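Side-chain contact in 7beta-hydroxysteroid dehydrogenase (Collinsella aerofaciens, PDB 5FYD), which reduces the 7-oxo group of 7-oxolithocholate with NADPH to give ursodeoxycholate, as a homodimeric short-chain dehydrogenase/reductase: residues K121-H124 / H125-I129. Residues are numbered along the deposited sequence; the frame is centred on the assembly and turned at random.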
loop_
_atom_site.group_PDB
_atom_site.type_symbol
_atom_site.label_atom_id
_atom_site.label_comp_id
_atom_site.label_asym_id
_atom_site.label_seq_id
_atom_site.Cartn_x
_atom_site.Cartn_y
_atom_site.Cartn_z
ATOM N N LYS A 121 -9.360 -19.299 -17.069
ATOM C CA LYS A 121 -8.717 -20.578 -17.370
ATOM C C LYS A 121 -8.817 -21.502 -16.166
ATOM O O LYS A 121 -9.204 -22.668 -16.299
ATOM C CB LYS A 121 -7.241 -20.384 -17.760
ATOM C CG LYS A 121 -7.044 -19.835 -19.165
ATOM C CD LYS A 121 -5.561 -19.747 -19.496
ATOM C CE LYS A 121 -5.344 -19.526 -20.982
ATOM N NZ LYS A 121 -3.882 -19.636 -21.271
ATOM N N CYS A 122 -8.487 -20.962 -14.992
ATOM C CA CYS A 122 -8.528 -21.754 -13.775
ATOM C C CYS A 122 -9.953 -22.144 -13.454
ATOM O O CYS A 122 -10.222 -23.305 -13.160
ATOM C CB CYS A 122 -7.883 -21.009 -12.612
ATOM S SG CYS A 122 -6.096 -20.881 -12.767
ATOM N N PHE A 123 -10.871 -21.184 -13.499
ATOM C CA PHE A 123 -12.275 -21.455 -13.142
ATOM C C PHE A 123 -12.847 -22.537 -14.065
ATOM O O PHE A 123 -13.486 -23.473 -13.603
ATOM C CB PHE A 123 -13.091 -20.186 -13.287
ATOM C CG PHE A 123 -14.426 -20.148 -12.565
ATOM C CD1 PHE A 123 -14.840 -21.083 -11.620
ATOM C CD2 PHE A 123 -15.257 -19.055 -12.819
ATOM C CE1 PHE A 123 -16.072 -20.960 -11.002
ATOM C CE2 PHE A 123 -16.466 -18.904 -12.187
ATOM C CZ PHE A 123 -16.877 -19.861 -11.271
ATOM N N HIS A 124 -12.549 -22.414 -15.356
ATOM C CA HIS A 124 -13.034 -23.375 -16.347
ATOM C C HIS A 124 -12.469 -24.771 -16.112
ATOM O O HIS A 124 -13.199 -25.747 -16.089
ATOM C CB HIS A 124 -12.655 -22.908 -17.748
ATOM C CG HIS A 124 -13.056 -23.852 -18.831
ATOM N ND1 HIS A 124 -12.146 -24.622 -19.515
ATOM C CD2 HIS A 124 -14.268 -24.136 -19.361
ATOM C CE1 HIS A 124 -12.780 -25.331 -20.437
ATOM N NE2 HIS A 124 -14.066 -25.054 -20.360
ATOM N N HIS A 125 -11.161 -24.840 -15.919
ATOM C CA HIS A 125 -10.472 -26.117 -15.785
ATOM C C HIS A 125 -10.980 -26.878 -14.556
ATOM O O HIS A 125 -11.385 -28.049 -14.662
ATOM C CB HIS A 125 -8.994 -25.837 -15.727
ATOM C CG HIS A 125 -8.147 -27.046 -15.576
ATOM N ND1 HIS A 125 -7.540 -27.663 -16.646
ATOM C CD2 HIS A 125 -7.762 -27.724 -14.476
ATOM C CE1 HIS A 125 -6.851 -28.701 -16.209
ATOM N NE2 HIS A 125 -6.950 -28.744 -14.896
ATOM N N TYR A 126 -11.028 -26.202 -13.406
ATOM C CA TYR A 126 -11.473 -26.864 -12.178
ATOM C C TYR A 126 -12.973 -27.087 -12.148
ATOM O O TYR A 126 -13.414 -28.095 -11.581
ATOM C CB TYR A 126 -10.878 -26.200 -10.926
ATOM C CG TYR A 126 -9.381 -26.384 -10.953
ATOM C CD1 TYR A 126 -8.804 -27.599 -10.611
ATOM C CD2 TYR A 126 -8.553 -25.369 -11.393
ATOM C CE1 TYR A 126 -7.433 -27.794 -10.701
ATOM C CE2 TYR A 126 -7.189 -25.553 -11.492
ATOM C CZ TYR A 126 -6.624 -26.763 -11.148
ATOM O OH TYR A 126 -5.253 -26.963 -11.235
ATOM N N MET A 127 -13.763 -26.233 -12.816
ATOM C CA MET A 127 -15.187 -26.531 -12.969
ATOM C C MET A 127 -15.453 -27.805 -13.771
ATOM O O MET A 127 -16.373 -28.565 -13.438
ATOM C CB MET A 127 -15.987 -25.334 -13.523
ATOM C CG MET A 127 -16.343 -24.306 -12.443
ATOM S SD MET A 127 -17.257 -24.961 -11.036
ATOM C CE MET A 127 -18.617 -25.752 -11.889
ATOM N N ARG A 128 -14.634 -28.065 -14.784
ATOM C CA ARG A 128 -14.716 -29.327 -15.531
ATOM C C ARG A 128 -14.481 -30.523 -14.633
ATOM O O ARG A 128 -15.215 -31.513 -14.692
ATOM C CB ARG A 128 -13.726 -29.331 -16.695
ATOM C CG ARG A 128 -14.189 -28.433 -17.821
ATOM C CD ARG A 128 -13.186 -28.298 -18.947
ATOM N NE ARG A 128 -12.672 -29.592 -19.385
ATOM C CZ ARG A 128 -11.381 -29.919 -19.486
ATOM N NH1 ARG A 128 -10.403 -29.034 -19.211
ATOM N NH2 ARG A 128 -11.060 -31.153 -19.879
ATOM N N ILE A 129 -13.479 -30.419 -13.777
ATOM C CA ILE A 129 -13.168 -31.511 -12.857
ATOM C C ILE A 129 -14.310 -31.682 -11.851
ATOM O O ILE A 129 -14.845 -32.799 -11.679
ATOM C CB ILE A 129 -11.806 -31.281 -12.167
ATOM C CG1 ILE A 129 -10.665 -31.393 -13.196
ATOM C CG2 ILE A 129 -11.600 -32.275 -11.027
ATOM C CD1 ILE A 129 -9.365 -30.757 -12.757
#
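One face of the His124 imidazole carries the aliphatic part of Arg128, one helical turn on: CD of Arg128 comes within 3.3 Å of CE1 of His124, while the ring and guanidinium planes stand 32° apart. The Arg128 chain bends at chi3 (48°), and it is the CD methylene that lies over the imidazole; NH1 of Arg128 stays 4.8 Å from ND1 of His124. The Tyr126 ring has CD2 of His125 above the centre of one face, and at its edge, near the ring plane, the carbonyl oxygen of Cys122, 3.2 Å from Tyr126 CD2. Tyr126 CE1 in turn lies in plane at the edge of the His125 imidazole, which also stacks with the ring of Phe77. The phenyl of Phe123 meets Met127 obliquely; the two side chains run side by side, with Met127 CG 3.7 Å from Phe123 CD1. Bends at chi2 and chi3 fold the Met127 chain and bring its sulfur obliquely to the ring, a Met-aromatic contact with SD 5.3 Å from the centroid of the Phe123 ring. All this lies on helix 105-132 of the Rossmann-fold domain, which packs against the parallel sheet. Phe123 and Met127 both touch Val138 of strand 136-143 and Val170 of helix 154-173, whereas Cys122 and Tyr126 touch Met88 of strand 85-90, and Ala73 and Val76 of helix 72-80 respectively. The outward-facing His124 and Arg128 are exposed. Successive i to i+4 backbone bonds set the spacing, among them the nearly straight one from Tyr126 N to Cys122 O (3.0 Å, 175° at the hydrogen). Tyr126 OH is hydrogen-bonded to Thr80 OG1, tying the ring to helix 72-80; an alanine here would probably leave that threonine without its phenol partner and open a gap beside Met88 and Val76.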